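Local coordinates for StiE protein (Stigmatella aurantiaca, PDB 6ECX) that probably transfers a methyl group from S-adenosylmethionine to an oxygen of a polyketide intermediate, as the O-methyltransferase domain of a polyketide synthase, at residues L38-F43 against V71-L76; V79-V84 against L159-E164; G186-M191 against L287-K292. All coordinates share one frame; numbering follows the deposited sequence.

Interaction 1: L38-F43 against V71-L76; sequences LTWGVF and VAQREL. With SAM (S-adenosylmethionine), chain B.
Val42 turns CG1 away from its own backbone N (chi1 168°), and this spreads its two methyls over the helix surface: CG1 lies 3.7 Å from CG of Glu75, while CG2 reaches CD1 of Leu76 at 4.0 Å. Leu76 has its CG anti to N as well, and its two methyls divide between the loop residues, CD1 to Val42 and CD2 to Thr39. A branched valine suits this place because each methyl finds a separate partner; Glu75 lends only its aliphatic part, and its carboxylate turns to Tyr315 and Arg78. The backbone of Val42 is held too. Its N donates to Ala72 O at 2.9 Å, coming from above the carbonyl plane, while the helical donor Leu76 N approaches from the opposite face, so one oxygen serves loop and helix together. Gly41, lacking a side chain, lets its CA come within 3.4 Å of the same oxygen, although its own buried N finds no partner. Beyond it, the small Ala72 accepts the Phe43 ring, with CB 3.5 Å from CE1. The amide of Gln73 runs beside the Trp40 ring, but the apparent 2.5 Å bond from its NE2 to Thr39 O is doubtfully short. At the start of the segment 38-43, Leu38 N donates to OXT of S-adenosylmethionine at 3.1 Å, making this helix-backed loop one wall of the cofactor pocket, at the carboxylate end of the methionine part.

Interaction 2: V79-V84 against L159-E164; sequences VLFRAV and LVLGFE. With SAM (S-adenosylmethionine), chain B.
The ring of Phe163 is held between two aliphatic groups and meets Phe81 at its rim. Leu80 approaches it from the opposite direction and sets CD1 almost over the ring centre, 4.0 Å from the centroid and 11° off the normal, a CH-pi contact; its other methyl, CD2, reaches Phe163 CE1 at 3.8 Å. Against the opposite face, offset toward the rim, rests CB of Leu161 from the same strand. Phe81 comes across at about a right angle to the Phe163 side chain. With the ring planes 80° apart, its CE2 arrives near the plane of the Phe163 ring, 3.7 Å from CZ. The Phe81 ring also reaches along the strand: its CZ is 3.9 Å from Leu161 CD2, and CD2 of Leu159 sits at its edge. Phe81 is the first residue past helix 64-80 to leave helical backbone angles, and its CG, anti to the carbonyl carbon (chi1 -79°), carries the ring to the strand while the backbone enters a type I turn ending at Val84. There Val84 CG1 touches Leu159 CD2 at 4.2 Å. Leu159, Leu161 and Phe163 are every second residue of the strand, so the alternation of a beta strand puts all three large apolar side chains toward this contact. Arg82 curls back instead, NH1 donating to Val79 O, and its NH2 pairs with Asp230. Past the rings the strand end becomes polar: Phe163 O accepts from N of S-adenosylmethionine at 3.2 Å, and OE2 of Glu164 comes 3.9 Å from the methyl carbon CE. No hydrogen bond joins the two segments, so the contact relies on shape and dispersion among carbon groups; the polar grip on the cofactor's amino group is made separately, by the carbonyl O of Phe163.

Interaction 3: G186-M191 against L287-K292; sequences GGLLIM and LFHVQK
Met191 and Phe288 face each other as a hydrogen-bonded antiparallel pair, Phe288 N giving to Met191 O at 2.8 Å and Met191 N to Phe288 O at 3.2 Å. The same carbonyl oxygen of Met191 also lies at the edge of the Phe288 ring, in its plane. Two residues on, Leu189 and Val290 form the next such pair, with bonds of 2.9 Å each way between Leu189 N and Val290 O and between Val290 N and Leu189 O; their CB atoms pack together on the face shared with Met191 and Phe288. On the other face the His289 ring, swung anti to its backbone N (chi1 -174°), spans two neighbours: its CD2 is 3.7 Å from Ile190 CG2 and its CE1 3.8 Å from Leu188 CD2. Strand 283-292 runs antiparallel to its neighbours 187-196 and 226-233, between which it lies, as the seventh strand does in the class I methyltransferase fold. Beta-branched Val290 and Ile190 suit these extended backbones. Near the turn at Gly186, Lys292 N is hydrogen-bonded to Gly187 O, and Gln291 NE2 donates to Gly186 O at 3.2 Å with that oxygen in its amide plane; the positive phi of Gly186 (73°) is one that glycine adopts easily. Farther out, Arg227 takes OE1 of Gln291, Trp217 meets the Phe288 ring, and the extended Lys292 chain delivers NZ to Asp180 and Leu183 O.

How the interactions relate
Along the chain the three contacts follow in series, and together they lead from the loop beside the cofactor's carboxylate into the sheet. Interactions 1 and 2, with centres about 13 Å apart, share helix 64-80 and both touch S-adenosylmethionine; Thr39 packs on Glu164 where they meet. The centres of interactions 2 and 3 are about 7 Å apart, since strands 157-163 and 187-196 are neighbours in the mixed sheet, where Val160 N probably bonds to Leu188 O. Interaction 1 reaches interaction 3, about 20 Å away between centres, through Leu76 against Leu287. Helix 64-80 therefore links the loop beside the cofactor with the central strands and the antiparallel strand, tying the N-terminal region to the Rossmann-like methyltransferase core.

Interaction 1: L38-F43 against V71-L76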
loop_
_atom_site.group_PDB
_atom_site.type_symbol
_atom_site.label_atom_id
_atom_site.label_comp_id
_atom_site.label_asym_id
_atom_site.label_seq_id
_atom_site.Cartn_x
_atom_site.Cartn_y
_atom_site.Cartn_z
ATOM N N LEU A 38 0.170 6.406 -6.081
ATOM C CA LEU A 38 0.045 5.165 -6.839
ATOM C C LEU A 38 -0.834 4.125 -6.140
ATOM O O LEU A 38 -0.800 2.944 -6.502
ATOM C CB LEU A 38 1.431 4.587 -7.140
ATOM C CG LEU A 38 2.296 5.477 -8.046
ATOM C CD1 LEU A 38 3.671 4.873 -8.289
ATOM C CD2 LEU A 38 1.589 5.757 -9.371
ATOM N N THR A 39 -1.602 4.534 -5.139
ATOM C CA THR A 39 -2.754 3.787 -4.663
ATOM C C THR A 39 -3.992 4.609 -4.983
ATOM O O THR A 39 -3.903 5.809 -5.261
ATOM C CB THR A 39 -2.703 3.537 -3.154
ATOM O OG1 THR A 39 -3.153 4.720 -2.483
ATOM C CG2 THR A 39 -1.289 3.187 -2.697
ATOM N N TRP A 40 -5.156 3.972 -4.916
ATOM C CA TRP A 40 -6.383 4.661 -5.283
ATOM C C TRP A 40 -7.478 4.277 -4.297
ATOM O O TRP A 40 -7.708 3.086 -4.060
ATOM C CB TRP A 40 -6.721 4.342 -6.740
ATOM C CG TRP A 40 -5.580 4.805 -7.638
ATOM C CD1 TRP A 40 -5.296 6.094 -7.985
ATOM C CD2 TRP A 40 -4.545 3.998 -8.237
ATOM N NE1 TRP A 40 -4.175 6.143 -8.776
ATOM C CE2 TRP A 40 -3.695 4.872 -8.948
ATOM C CE3 TRP A 40 -4.266 2.625 -8.255
ATOM C CZ2 TRP A 40 -2.588 4.419 -9.668
ATOM C CZ3 TRP A 40 -3.162 2.179 -8.972
ATOM C CH2 TRP A 40 -2.340 3.074 -9.667
ATOM N N GLY A 41 -8.167 5.292 -3.753
ATOM C CA GLY A 41 -8.619 5.259 -2.371
ATOM C C GLY A 41 -10.057 5.044 -1.930
ATOM O O GLY A 41 -10.850 4.369 -2.587
ATOM N N VAL A 42 -10.380 5.619 -0.771
ATOM C CA VAL A 42 -11.556 5.262 0.015
ATOM C C VAL A 42 -12.719 6.170 -0.373
ATOM O O VAL A 42 -12.736 7.360 -0.041
ATOM C CB VAL A 42 -11.253 5.339 1.520
ATOM C CG1 VAL A 42 -12.522 5.256 2.355
ATOM C CG2 VAL A 42 -10.281 4.237 1.918
ATOM N N PHE A 43 -13.688 5.613 -1.093
ATOM C CA PHE A 43 -14.974 6.261 -1.330
ATOM C C PHE A 43 -15.950 5.721 -0.291
ATOM O O PHE A 43 -16.309 4.540 -0.328
ATOM C CB PHE A 43 -15.489 5.989 -2.745
ATOM C CG PHE A 43 -14.964 6.941 -3.798
ATOM C CD1 PHE A 43 -13.623 7.259 -3.869
ATOM C CD2 PHE A 43 -15.819 7.490 -4.740
ATOM C CE1 PHE A 43 -13.144 8.124 -4.841
ATOM C CE2 PHE A 43 -15.335 8.351 -5.720
ATOM C CZ PHE A 43 -14.002 8.670 -5.764
ATOM N N VAL A 71 -8.806 13.365 -2.608
ATOM C CA VAL A 71 -9.413 13.289 -1.283
ATOM C C VAL A 71 -9.454 11.845 -0.799
ATOM O O VAL A 71 -9.071 11.537 0.337
ATOM C CB VAL A 71 -10.821 13.914 -1.309
ATOM C CG1 VAL A 71 -11.594 13.564 -0.044
ATOM C CG2 VAL A 71 -10.725 15.418 -1.483
ATOM N N ALA A 72 -9.922 10.936 -1.659
ATOM C CA ALA A 72 -10.075 9.545 -1.247
ATOM C C ALA A 72 -8.731 8.869 -1.027
ATOM O O ALA A 72 -8.649 7.883 -0.283
ATOM C CB ALA A 72 -10.887 8.768 -2.287
ATOM N N GLN A 73 -7.680 9.353 -1.687
ATOM C CA GLN A 73 -6.355 8.796 -1.471
ATOM C C GLN A 73 -5.780 9.267 -0.144
ATOM O O GLN A 73 -5.126 8.488 0.561
ATOM C CB GLN A 73 -5.422 9.173 -2.624
ATOM C CG GLN A 73 -5.732 8.443 -3.940
ATOM C CD GLN A 73 -4.963 9.015 -5.119
ATOM O OE1 GLN A 73 -4.881 10.230 -5.285
ATOM N NE2 GLN A 73 -4.384 8.141 -5.936
ATOM N N ARG A 74 -6.000 10.541 0.198
ATOM C CA ARG A 74 -5.622 11.030 1.517
ATOM C C ARG A 74 -6.382 10.289 2.616
ATOM O O ARG A 74 -5.824 10.001 3.685
ATOM C CB ARG A 74 -5.862 12.536 1.607
ATOM C CG ARG A 74 -4.840 13.346 0.832
ATOM C CD ARG A 74 -4.920 14.826 1.169
ATOM N NE ARG A 74 -6.053 15.477 0.520
ATOM C CZ ARG A 74 -6.036 15.919 -0.734
ATOM N NH1 ARG A 74 -4.946 15.776 -1.478
ATOM N NH2 ARG A 74 -7.109 16.499 -1.246
ATOM N N GLU A 75 -7.646 9.953 2.362
ATOM C CA GLU A 75 -8.431 9.216 3.348
ATOM C C GLU A 75 -7.884 7.804 3.564
ATOM O O GLU A 75 -7.852 7.308 4.697
ATOM C CB GLU A 75 -9.892 9.172 2.903
ATOM C CG GLU A 75 -10.784 8.251 3.727
ATOM C CD GLU A 75 -11.012 8.730 5.154
ATOM O OE1 GLU A 75 -10.538 9.832 5.515
ATOM O OE2 GLU A 75 -11.680 7.989 5.913
ATOM N N LEU A 76 -7.462 7.131 2.488
ATOM C CA LEU A 76 -6.791 5.844 2.649
ATOM C C LEU A 76 -5.576 5.982 3.562
ATOM O O LEU A 76 -5.376 5.181 4.486
ATOM C CB LEU A 76 -6.379 5.297 1.281
ATOM C CG LEU A 76 -5.629 3.968 1.302
ATOM C CD1 LEU A 76 -6.614 2.812 1.362
ATOM C CD2 LEU A 76 -4.778 3.862 0.060
HETATM N N SAM B . 3.963 2.846 -2.198
HETATM C CA SAM B . 3.853 3.717 -3.362
HETATM C C SAM B . 2.509 4.433 -3.378
HETATM O O SAM B . 1.618 4.047 -2.626
HETATM O OXT SAM B . 2.280 5.395 -4.118
HETATM C CB SAM B . 4.039 2.912 -4.636
HETATM C CG SAM B . 3.172 1.664 -4.731
HETATM S SD SAM B . 3.336 0.915 -6.374
HETATM C CE SAM B . 1.694 0.174 -6.577
HETATM C "C5'" SAM B . 4.471 -0.463 -6.071
HETATM C "C4'" SAM B . 5.903 0.000 -5.793
HETATM O "O4'" SAM B . 6.715 -1.040 -5.269
HETATM C "C3'" SAM B . 6.660 0.534 -7.004
HETATM O "O3'" SAM B . 7.284 1.732 -6.574
HETATM C "C2'" SAM B . 7.737 -0.507 -7.282
HETATM O "O2'" SAM B . 8.929 0.019 -7.832
HETATM C "C1'" SAM B . 7.996 -1.023 -5.874
HETATM N N9 SAM B . 8.609 -2.362 -5.776
HETATM C C8 SAM B . 8.116 -3.526 -6.314
HETATM N N7 SAM B . 8.946 -4.544 -5.969
HETATM C C5 SAM B . 9.965 -4.052 -5.228
HETATM C C6 SAM B . 11.066 -4.638 -4.631
HETATM N N6 SAM B . 11.287 -5.948 -4.738
HETATM N N1 SAM B . 11.956 -3.859 -3.909
HETATM C C2 SAM B . 11.745 -2.507 -3.774
HETATM N N3 SAM B . 10.642 -1.934 -4.371
HETATM C C4 SAM B . 9.765 -2.681 -5.092
#

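Interaction 2: V79-V84 against L159-E164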
loop_
_atom_site.group_PDB
_atom_site.type_symbol
_atom_site.label_atom_id
_atom_site.label_comp_id
_atom_site.label_asym_id
_atom_site.label_seq_id
_atom_site.Cartn_x
_atom_site.Cartn_y
_atom_site.Cartn_z
ATOM N N VAL A 79 -6.414 6.462 7.357
ATOM C CA VAL A 79 -6.718 5.211 8.049
ATOM C C VAL A 79 -5.458 4.364 8.232
ATOM O O VAL A 79 -5.246 3.771 9.301
ATOM C CB VAL A 79 -7.817 4.439 7.306
ATOM C CG1 VAL A 79 -8.159 3.153 8.059
ATOM C CG2 VAL A 79 -9.057 5.316 7.137
ATOM N N LEU A 80 -4.605 4.291 7.200
ATOM C CA LEU A 80 -3.336 3.567 7.309
ATOM C C LEU A 80 -2.495 4.033 8.491
ATOM O O LEU A 80 -1.824 3.224 9.140
ATOM C CB LEU A 80 -2.527 3.726 6.021
ATOM C CG LEU A 80 -2.860 2.738 4.907
ATOM C CD1 LEU A 80 -2.431 3.291 3.539
ATOM C CD2 LEU A 80 -2.131 1.437 5.219
ATOM N N PHE A 81 -2.468 5.336 8.748
ATOM C CA PHE A 81 -1.630 5.908 9.797
ATOM C C PHE A 81 -2.384 6.102 11.106
ATOM O O PHE A 81 -1.894 6.811 11.979
ATOM C CB PHE A 81 -1.063 7.257 9.346
ATOM C CG PHE A 81 0.114 7.156 8.418
ATOM C CD1 PHE A 81 1.410 7.177 8.915
ATOM C CD2 PHE A 81 -0.077 7.085 7.045
ATOM C CE1 PHE A 81 2.498 7.107 8.052
ATOM C CE2 PHE A 81 0.997 7.022 6.178
ATOM C CZ PHE A 81 2.285 7.030 6.670
ATOM N N ARG A 82 -3.578 5.504 11.246
ATOM C CA ARG A 82 -4.476 5.812 12.355
ATOM C C ARG A 82 -3.806 5.706 13.722
ATOM O O ARG A 82 -4.165 6.440 14.652
ATOM C CB ARG A 82 -5.693 4.875 12.312
ATOM C CG ARG A 82 -5.324 3.382 12.459
ATOM C CD ARG A 82 -6.503 2.505 12.003
ATOM N NE ARG A 82 -6.170 1.079 12.052
ATOM C CZ ARG A 82 -5.513 0.428 11.090
ATOM N NH1 ARG A 82 -5.115 1.066 9.989
ATOM N NH2 ARG A 82 -5.259 -0.867 11.223
ATOM N N ALA A 83 -2.879 4.781 13.886
ATOM C CA ALA A 83 -2.337 4.500 15.207
ATOM C C ALA A 83 -0.949 5.080 15.411
ATOM O O ALA A 83 -0.419 4.979 16.522
ATOM C CB ALA A 83 -2.299 2.987 15.454
ATOM N N VAL A 84 -0.359 5.716 14.388
ATOM C CA VAL A 84 1.037 6.158 14.443
ATOM C C VAL A 84 1.110 7.565 15.022
ATOM O O VAL A 84 0.379 8.469 14.600
ATOM C CB VAL A 84 1.686 6.116 13.051
ATOM C CG1 VAL A 84 3.122 6.612 13.117
ATOM C CG2 VAL A 84 1.601 4.713 12.438
ATOM N N LEU A 159 9.583 3.092 11.957
ATOM C CA LEU A 159 8.349 2.911 11.203
ATOM C C LEU A 159 8.728 2.434 9.813
ATOM O O LEU A 159 9.684 2.956 9.226
ATOM C CB LEU A 159 7.548 4.223 11.124
ATOM C CG LEU A 159 6.362 4.345 10.150
ATOM C CD1 LEU A 159 5.198 3.463 10.610
ATOM C CD2 LEU A 159 5.891 5.815 10.066
ATOM N N VAL A 160 8.016 1.416 9.310
ATOM C CA VAL A 160 8.232 0.867 7.969
ATOM C C VAL A 160 6.912 0.912 7.203
ATOM O O VAL A 160 5.861 0.553 7.741
ATOM C CB VAL A 160 8.785 -0.574 8.015
ATOM C CG1 VAL A 160 8.935 -1.157 6.593
ATOM C CG2 VAL A 160 10.145 -0.636 8.715
ATOM N N LEU A 161 6.968 1.355 5.941
ATOM C CA LEU A 161 5.791 1.544 5.103
ATOM C C LEU A 161 5.867 0.583 3.920
ATOM O O LEU A 161 6.917 0.480 3.260
ATOM C CB LEU A 161 5.678 2.983 4.554
ATOM C CG LEU A 161 5.927 4.209 5.421
ATOM C CD1 LEU A 161 5.749 5.489 4.596
ATOM C CD2 LEU A 161 4.984 4.227 6.598
ATOM N N GLY A 162 4.753 -0.092 3.639
ATOM C CA GLY A 162 4.637 -0.894 2.426
ATOM C C GLY A 162 3.217 -0.808 1.917
ATOM O O GLY A 162 2.368 -1.612 2.310
ATOM N N PHE A 163 2.934 0.172 1.057
ATOM C CA PHE A 163 1.592 0.375 0.523
ATOM C C PHE A 163 1.562 -0.247 -0.870
ATOM O O PHE A 163 2.174 0.283 -1.806
ATOM C CB PHE A 163 1.218 1.859 0.492
ATOM C CG PHE A 163 1.361 2.558 1.842
ATOM C CD1 PHE A 163 1.253 1.839 3.040
ATOM C CD2 PHE A 163 1.619 3.930 1.908
ATOM C CE1 PHE A 163 1.397 2.477 4.274
ATOM C CE2 PHE A 163 1.759 4.580 3.135
ATOM C CZ PHE A 163 1.650 3.843 4.328
ATOM N N GLU A 164 0.878 -1.379 -0.985
ATOM C CA GLU A 164 0.767 -2.135 -2.233
ATOM C C GLU A 164 2.146 -2.492 -2.792
ATOM O O GLU A 164 2.447 -2.266 -3.967
ATOM C CB GLU A 164 -0.060 -1.363 -3.260
ATOM C CG GLU A 164 -1.502 -1.117 -2.868
ATOM C CD GLU A 164 -2.293 -0.420 -3.971
ATOM O OE1 GLU A 164 -3.362 0.151 -3.672
ATOM O OE2 GLU A 164 -1.842 -0.448 -5.138
HETATM N N SAM B . 3.963 2.846 -2.198
HETATM C CA SAM B . 3.853 3.717 -3.362
HETATM C C SAM B . 2.509 4.433 -3.378
HETATM O O SAM B . 1.618 4.047 -2.626
HETATM O OXT SAM B . 2.280 5.395 -4.118
HETATM C CB SAM B . 4.039 2.912 -4.636
HETATM C CG SAM B . 3.172 1.664 -4.731
HETATM S SD SAM B . 3.336 0.915 -6.374
HETATM C CE SAM B . 1.694 0.174 -6.577
HETATM C "C5'" SAM B . 4.471 -0.463 -6.071
HETATM C "C4'" SAM B . 5.903 0.000 -5.793
HETATM O "O4'" SAM B . 6.715 -1.040 -5.269
HETATM C "C3'" SAM B . 6.660 0.534 -7.004
HETATM O "O3'" SAM B . 7.284 1.732 -6.574
HETATM C "C2'" SAM B . 7.737 -0.507 -7.282
HETATM O "O2'" SAM B . 8.929 0.019 -7.832
HETATM C "C1'" SAM B . 7.996 -1.023 -5.874
HETATM N N9 SAM B . 8.609 -2.362 -5.776
HETATM C C8 SAM B . 8.116 -3.526 -6.314
HETATM N N7 SAM B . 8.946 -4.544 -5.969
HETATM C C5 SAM B . 9.965 -4.052 -5.228
HETATM C C6 SAM B . 11.066 -4.638 -4.631
HETATM N N6 SAM B . 11.287 -5.948 -4.738
HETATM N N1 SAM B . 11.956 -3.859 -3.909
HETATM C C2 SAM B . 11.745 -2.507 -3.774
HETATM N N3 SAM B . 10.642 -1.934 -4.371
HETATM C C4 SAM B . 9.765 -2.681 -5.092
#

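Interaction 3: G186-M191 against L287-K292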
loop_
_atom_site.group_PDB
_atom_site.type_symbol
_atom_site.label_atom_id
_atom_site.label_comp_id
_atom_site.label_asym_id
_atom_site.label_seq_id
_atom_site.Cartn_x
_atom_site.Cartn_y
_atom_site.Cartn_z
ATOM N N GLY A 186 9.554 -3.108 19.184
ATOM C CA GLY A 186 8.416 -2.216 19.310
ATOM C C GLY A 186 8.181 -1.260 18.151
ATOM O O GLY A 186 7.191 -0.514 18.190
ATOM N N GLY A 187 9.040 -1.249 17.131
ATOM C CA GLY A 187 8.796 -0.432 15.941
ATOM C C GLY A 187 7.530 -0.872 15.204
ATOM O O GLY A 187 6.993 -1.946 15.433
ATOM N N LEU A 188 7.042 -0.009 14.309
ATOM C CA LEU A 188 5.759 -0.203 13.635
ATOM C C LEU A 188 5.944 -0.485 12.142
ATOM O O LEU A 188 6.854 0.042 11.495
ATOM C CB LEU A 188 4.856 1.033 13.803
ATOM C CG LEU A 188 4.607 1.521 15.238
ATOM C CD1 LEU A 188 3.785 2.808 15.244
ATOM C CD2 LEU A 188 3.922 0.430 16.054
ATOM N N LEU A 189 5.058 -1.314 11.603
ATOM C CA LEU A 189 4.968 -1.610 10.169
ATOM C C LEU A 189 3.530 -1.341 9.767
ATOM O O LEU A 189 2.613 -1.888 10.387
ATOM C CB LEU A 189 5.319 -3.076 9.902
ATOM C CG LEU A 189 5.017 -3.671 8.518
ATOM C CD1 LEU A 189 5.875 -2.978 7.446
ATOM C CD2 LEU A 189 5.252 -5.170 8.555
ATOM N N ILE A 190 3.305 -0.457 8.794
ATOM C CA ILE A 190 1.957 -0.267 8.278
ATOM C C ILE A 190 1.965 -0.662 6.802
ATOM O O ILE A 190 2.894 -0.323 6.062
ATOM C CB ILE A 190 1.408 1.156 8.512
ATOM C CG1 ILE A 190 2.304 2.228 7.941
ATOM C CG2 ILE A 190 1.163 1.422 10.064
ATOM C CD1 ILE A 190 1.711 3.648 8.163
ATOM N N MET A 191 0.963 -1.437 6.402
ATOM C CA MET A 191 0.922 -1.960 5.051
ATOM C C MET A 191 -0.494 -1.877 4.530
ATOM O O MET A 191 -1.458 -1.995 5.289
ATOM C CB MET A 191 1.382 -3.413 4.986
ATOM C CG MET A 191 2.867 -3.598 5.072
ATOM S SD MET A 191 3.218 -5.353 5.119
ATOM C CE MET A 191 1.904 -6.014 4.106
ATOM N N LEU A 287 -5.738 -2.793 5.580
ATOM C CA LEU A 287 -4.761 -1.825 6.056
ATOM C C LEU A 287 -4.245 -2.356 7.401
ATOM O O LEU A 287 -4.947 -2.283 8.419
ATOM C CB LEU A 287 -5.396 -0.439 6.172
ATOM C CG LEU A 287 -6.248 0.025 4.974
ATOM C CD1 LEU A 287 -6.879 1.385 5.234
ATOM C CD2 LEU A 287 -5.428 0.066 3.686
ATOM N N PHE A 288 -3.023 -2.899 7.379
ATOM C CA PHE A 288 -2.415 -3.594 8.505
ATOM C C PHE A 288 -1.710 -2.594 9.415
ATOM O O PHE A 288 -0.981 -1.716 8.938
ATOM C CB PHE A 288 -1.369 -4.612 8.041
ATOM C CG PHE A 288 -1.888 -5.693 7.110
ATOM C CD1 PHE A 288 -2.061 -5.440 5.749
ATOM C CD2 PHE A 288 -2.109 -6.980 7.578
ATOM C CE1 PHE A 288 -2.495 -6.442 4.894
ATOM C CE2 PHE A 288 -2.537 -7.988 6.736
ATOM C CZ PHE A 288 -2.735 -7.721 5.388
ATOM N N HIS A 289 -1.891 -2.750 10.723
ATOM C CA HIS A 289 -1.023 -2.098 11.702
ATOM C C HIS A 289 -0.325 -3.189 12.508
ATOM O O HIS A 289 -0.987 -3.968 13.203
ATOM C CB HIS A 289 -1.807 -1.162 12.624
ATOM C CG HIS A 289 -0.938 -0.370 13.553
ATOM N ND1 HIS A 289 -0.653 -0.780 14.838
ATOM C CD2 HIS A 289 -0.264 0.791 13.373
ATOM C CE1 HIS A 289 0.152 0.094 15.414
ATOM N NE2 HIS A 289 0.398 1.062 14.548
ATOM N N VAL A 290 1.000 -3.231 12.419
ATOM C CA VAL A 290 1.827 -4.322 12.920
ATOM C C VAL A 290 2.899 -3.729 13.829
ATOM O O VAL A 290 3.415 -2.637 13.560
ATOM C CB VAL A 290 2.463 -5.086 11.734
ATOM C CG1 VAL A 290 3.407 -6.197 12.192
ATOM C CG2 VAL A 290 1.344 -5.629 10.795
ATOM N N GLN A 291 3.256 -4.450 14.896
ATOM C CA GLN A 291 4.317 -4.002 15.793
ATOM C C GLN A 291 5.402 -5.074 15.917
ATOM O O GLN A 291 5.106 -6.256 16.038
ATOM C CB GLN A 291 3.761 -3.643 17.182
ATOM C CG GLN A 291 4.830 -3.026 18.096
ATOM C CD GLN A 291 4.314 -2.724 19.483
ATOM O OE1 GLN A 291 3.292 -3.249 19.903
ATOM N NE2 GLN A 291 4.994 -1.832 20.182
ATOM N N LYS A 292 6.669 -4.671 15.883
ATOM C CA LYS A 292 7.726 -5.635 16.185
ATOM C C LYS A 292 7.691 -6.042 17.660
ATOM O O LYS A 292 7.553 -5.202 18.561
ATOM C CB LYS A 292 9.099 -5.043 15.853
ATOM C CG LYS A 292 10.213 -6.007 16.183
ATOM C CD LYS A 292 11.534 -5.562 15.602
ATOM C CE LYS A 292 12.627 -6.571 15.940
ATOM N NZ LYS A 292 13.832 -6.254 15.126
#